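Local atomic coordinates of phenolpthiocerol synthesis type-I polyketide synthase ppsA (Mycobacterium bovis, PDB entry 7AKC), a protein that carries an acyltransferase domain that selects extender units, and probably helps build the phthiocerol and phenolphthiocerol lipid core from malonyl-CoA or methylmalonyl-CoA. Residues Phe25-Arg30 with Ile289-His294. Residues are numbered along the deposited sequence; the frame is centred on the assembly and turned at random.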
ATOM      1  N   PHE A  25      -6.820  -2.210  11.111  1.00 41.96           N
ATOM      2  CA  PHE A  25      -7.139  -1.042  10.288  1.00 42.37           C
ATOM      3  C   PHE A  25      -6.184  -1.086   9.127  1.00 40.17           C
ATOM      4  O   PHE A  25      -4.983  -1.222   9.328  1.00 39.55           O
ATOM      5  CB  PHE A  25      -6.995   0.268  11.076  1.00 44.43           C
ATOM      6  CG  PHE A  25      -8.180   0.620  11.968  1.00 48.02           C
ATOM      7  CD1 PHE A  25      -9.093  -0.348  12.363  1.00 50.42           C
ATOM      8  CD2 PHE A  25      -8.395   1.929  12.390  1.00 50.64           C
ATOM      9  CE1 PHE A  25     -10.166  -0.021  13.200  1.00 52.51           C
ATOM     10  CE2 PHE A  25      -9.491   2.256  13.195  1.00 53.05           C
ATOM     11  CZ  PHE A  25     -10.371   1.284  13.601  1.00 53.51           C
ATOM     12  N   VAL A  26      -6.716  -0.995   7.908  1.00 39.07           N
ATOM     13  CA  VAL A  26      -5.932  -1.069   6.690  1.00 37.36           C
ATOM     14  C   VAL A  26      -5.907   0.297   6.000  1.00 37.58           C
ATOM     15  O   VAL A  26      -6.960   0.870   5.752  1.00 37.71           O
ATOM     16  CB  VAL A  26      -6.436  -2.180   5.748  1.00 37.14           C
ATOM     17  CG1 VAL A  26      -5.570  -2.235   4.490  1.00 37.00           C
ATOM     18  CG2 VAL A  26      -6.455  -3.554   6.455  1.00 36.76           C
ATOM     19  N   TYR A  27      -4.702   0.811   5.713  1.00 36.91           N
ATOM     20  CA  TYR A  27      -4.523   2.116   5.097  1.00 37.38           C
ATOM     21  C   TYR A  27      -4.051   1.945   3.678  1.00 39.29           C
ATOM     22  O   TYR A  27      -2.947   1.449   3.469  1.00 39.62           O
ATOM     23  CB  TYR A  27      -3.527   2.947   5.915  1.00 37.00           C
ATOM     24  CG  TYR A  27      -4.087   3.225   7.289  1.00 38.60           C
ATOM     25  CD1 TYR A  27      -4.905   4.323   7.516  1.00 41.06           C
ATOM     26  CD2 TYR A  27      -3.902   2.323   8.331  1.00 39.33           C
ATOM     27  CE1 TYR A  27      -5.469   4.556   8.768  1.00 42.83           C
ATOM     28  CE2 TYR A  27      -4.522   2.505   9.569  1.00 41.37           C
ATOM     29  CZ  TYR A  27      -5.287   3.637   9.790  1.00 43.39           C
ATOM     30  OH  TYR A  27      -5.859   3.850  11.015  1.00 48.51           O
ATOM     31  N   SER A  28      -4.878   2.334   2.702  1.00 39.62           N
ATOM     32  CA  SER A  28      -4.496   2.156   1.301  1.00 41.27           C
ATOM     33  C   SER A  28      -3.498   3.244   0.868  1.00 43.18           C
ATOM     34  O   SER A  28      -3.449   4.312   1.493  1.00 43.45           O
ATOM     35  CB  SER A  28      -5.739   2.172   0.417  1.00 43.62           C
ATOM     36  OG  SER A  28      -6.310   3.465   0.339  1.00 46.99           O
ATOM     37  N   GLY A  29      -2.763   2.986  -0.221  1.00 43.23           N
ATOM     38  CA  GLY A  29      -1.775   3.916  -0.756  1.00 46.29           C
ATOM     39  C   GLY A  29      -2.341   5.070  -1.550  1.00 49.56           C
ATOM     40  O   GLY A  29      -2.039   6.236  -1.269  1.00 51.24           O
ATOM     41  N   ARG A  30      -3.151   4.768  -2.561  1.00 50.33           N
ATOM     42  CA  ARG A  30      -3.774   5.814  -3.370  1.00 51.46           C
ATOM     43  C   ARG A  30      -5.252   5.493  -3.453  1.00 53.14           C
ATOM     44  O   ARG A  30      -5.721   4.969  -4.459  1.00 53.76           O
ATOM     45  CB  ARG A  30      -3.117   5.937  -4.773  1.00 52.22           C
ATOM     46  CG  ARG A  30      -3.230   7.342  -5.436  1.00 54.50           C
ATOM     47  CD  ARG A  30      -4.653   7.653  -5.839  1.00 58.03           C
ATOM     48  NE  ARG A  30      -4.815   8.832  -6.699  1.00 61.12           N
ATOM     49  CZ  ARG A  30      -5.997   9.348  -7.030  1.00 63.83           C
ATOM     50  NH1 ARG A  30      -7.121   8.806  -6.566  1.00 63.59           N
ATOM     51  NH2 ARG A  30      -6.066  10.419  -7.812  1.00 63.78           N
ATOM     52  N   ILE A 289     -10.766  -3.451   8.588  1.00 44.24           N
ATOM     53  CA  ILE A 289     -11.453  -2.230   8.249  1.00 46.11           C
ATOM     54  C   ILE A 289     -10.535  -1.368   7.435  1.00 47.33           C
ATOM     55  O   ILE A 289      -9.506  -0.943   7.932  1.00 48.15           O
ATOM     56  CB  ILE A 289     -11.953  -1.486   9.512  1.00 48.40           C
ATOM     57  CG1 ILE A 289     -12.747  -2.430  10.441  1.00 49.94           C
ATOM     58  CG2 ILE A 289     -12.769  -0.251   9.112  1.00 49.78           C
ATOM     59  CD1 ILE A 289     -13.246  -1.780  11.775  1.00 52.39           C
ATOM     60  N   GLU A 290     -10.904  -1.101   6.200  1.00 47.16           N
ATOM     61  CA  GLU A 290     -10.134  -0.209   5.336  1.00 47.43           C
ATOM     62  C   GLU A 290     -10.515   1.210   5.752  1.00 49.68           C
ATOM     63  O   GLU A 290     -11.702   1.524   5.793  1.00 50.22           O
ATOM     64  CB  GLU A 290     -10.519  -0.446   3.876  1.00 47.67           C
ATOM     65  CG  GLU A 290      -9.767   0.484   2.935  1.00 49.40           C
ATOM     66  CD  GLU A 290     -10.054   0.267   1.464  1.00 51.31           C
ATOM     67  OE1 GLU A 290     -10.316  -0.891   1.073  1.00 50.28           O
ATOM     68  OE2 GLU A 290     -10.040   1.262   0.701  1.00 54.72           O
ATOM     69  N   ILE A 291      -9.537   2.045   6.114  1.00 51.40           N
ATOM     70  CA  ILE A 291      -9.802   3.416   6.551  1.00 54.85           C
ATOM     71  C   ILE A 291      -9.660   4.327   5.358  1.00 57.51           C
ATOM     72  O   ILE A 291      -8.573   4.855   5.104  1.00 58.25           O
ATOM     73  CB  ILE A 291      -8.885   3.832   7.732  1.00 55.65           C
ATOM     74  CG1 ILE A 291      -8.832   2.727   8.827  1.00 56.40           C
ATOM     75  CG2 ILE A 291      -9.331   5.161   8.320  1.00 56.34           C
ATOM     76  CD1 ILE A 291     -10.197   2.359   9.409  1.00 57.84           C
ATOM     77  N   SER A 292     -10.731   4.458   4.573  1.00 58.90           N
ATOM     78  CA  SER A 292     -10.678   5.243   3.345  1.00 60.94           C
ATOM     79  C   SER A 292     -12.030   5.884   3.006  1.00 63.57           C
ATOM     80  O   SER A 292     -13.050   5.510   3.575  1.00 63.72           O
ATOM     81  CB  SER A 292     -10.268   4.342   2.187  1.00 61.23           C
ATOM     82  OG  SER A 292     -11.288   3.384   1.957  1.00 61.53           O
ATOM     83  N   ALA A 293     -12.039   6.775   2.013  1.00 66.26           N
ATOM     84  CA  ALA A 293     -13.259   7.428   1.540  1.00 68.16           C
ATOM     85  C   ALA A 293     -14.097   6.510   0.614  1.00 69.17           C
ATOM     86  O   ALA A 293     -15.234   6.853   0.321  1.00 69.72           O
ATOM     87  CB  ALA A 293     -12.908   8.725   0.819  1.00 69.49           C
ATOM     88  N   HIS A 294     -13.546   5.344   0.169  1.00 68.88           N
ATOM     89  CA  HIS A 294     -14.194   4.373  -0.728  1.00 68.81           C
ATOM     90  C   HIS A 294     -13.423   3.039  -0.697  1.00 66.81           C
ATOM     91  O   HIS A 294     -12.206   3.023  -0.893  1.00 66.20           O
ATOM     92  CB  HIS A 294     -14.273   4.917  -2.172  1.00 71.58           C
ATOM     93  CG  HIS A 294     -15.043   4.028  -3.101  1.00 76.85           C
ATOM     94  ND1 HIS A 294     -16.422   4.102  -3.192  1.00 79.31           N
ATOM     95  CD2 HIS A 294     -14.604   3.045  -3.923  1.00 79.24           C
ATOM     96  CE1 HIS A 294     -16.775   3.177  -4.071  1.00 80.06           C
ATOM     97  NE2 HIS A 294     -15.716   2.516  -4.538  1.00 80.85           N
TER
HETATM   98  O   HOH W   1      -6.956   4.287   3.285  1.00 50.25           O
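Val26 sits between Ile289 and Ile291 in the ladder of two parallel neighbouring strands, and its N-H and C=O make the two direct backbone bonds across the pair. Val26 N donates to Ile289 O at 2.8 Å, and Val26 O accepts from Ile291 N at 2.9 Å. Past these rungs the chains diverge, and a water takes over: it accepts from Ser28 N and lies very close to Ile291 O, apparently bridging the two.

Phe25, Tyr27, Ile289 and Ile291 pack together on one face of the pair. The methyl CD1 of Ile291 lies over one face of the Phe25 ring in a CH-pi contact, 3.8 Å from the ring centroid and offset toward the rim at CD2. In Ile291, chi1 of -46° sets CG1 between the two rings, and the turn at chi2 (-58°) lays CD1 over Phe25. On the other flank CB of Ile291 approaches Tyr27 CE1 to 3.6 Å. The Ile289 side chain lies beside Phe25, pointing the same way, and its CD1 meets Phe25 CE1 at 3.8 Å. Helix 79-100 covers this cluster with Leu94 and Trp98, and Tyr27 OH and Thr95 OG1 of that helix share a hydrogen bond.

Val26 and Glu290 face the other way, toward helix 298-308. The extended side chain of Glu290 brings its buried carboxylate to Ser292, whose OG donates to Glu290 OE2 at 2.8 Å from above the carboxylate plane; Leu296 N and Leu297 N add bonds to OE2 and OE1, which would probably stabilise a negative charge there.

Helices on both faces of a parallel sheet, with strand 23-27 inside between 107-110 and 287-290, illustrate the alpha/beta hydrolase-like core of acyltransferases. Tyr27 also touches the probable nucleophile elbow that follows strand 107-110, placing this end of the strand pair next to the presumed active site.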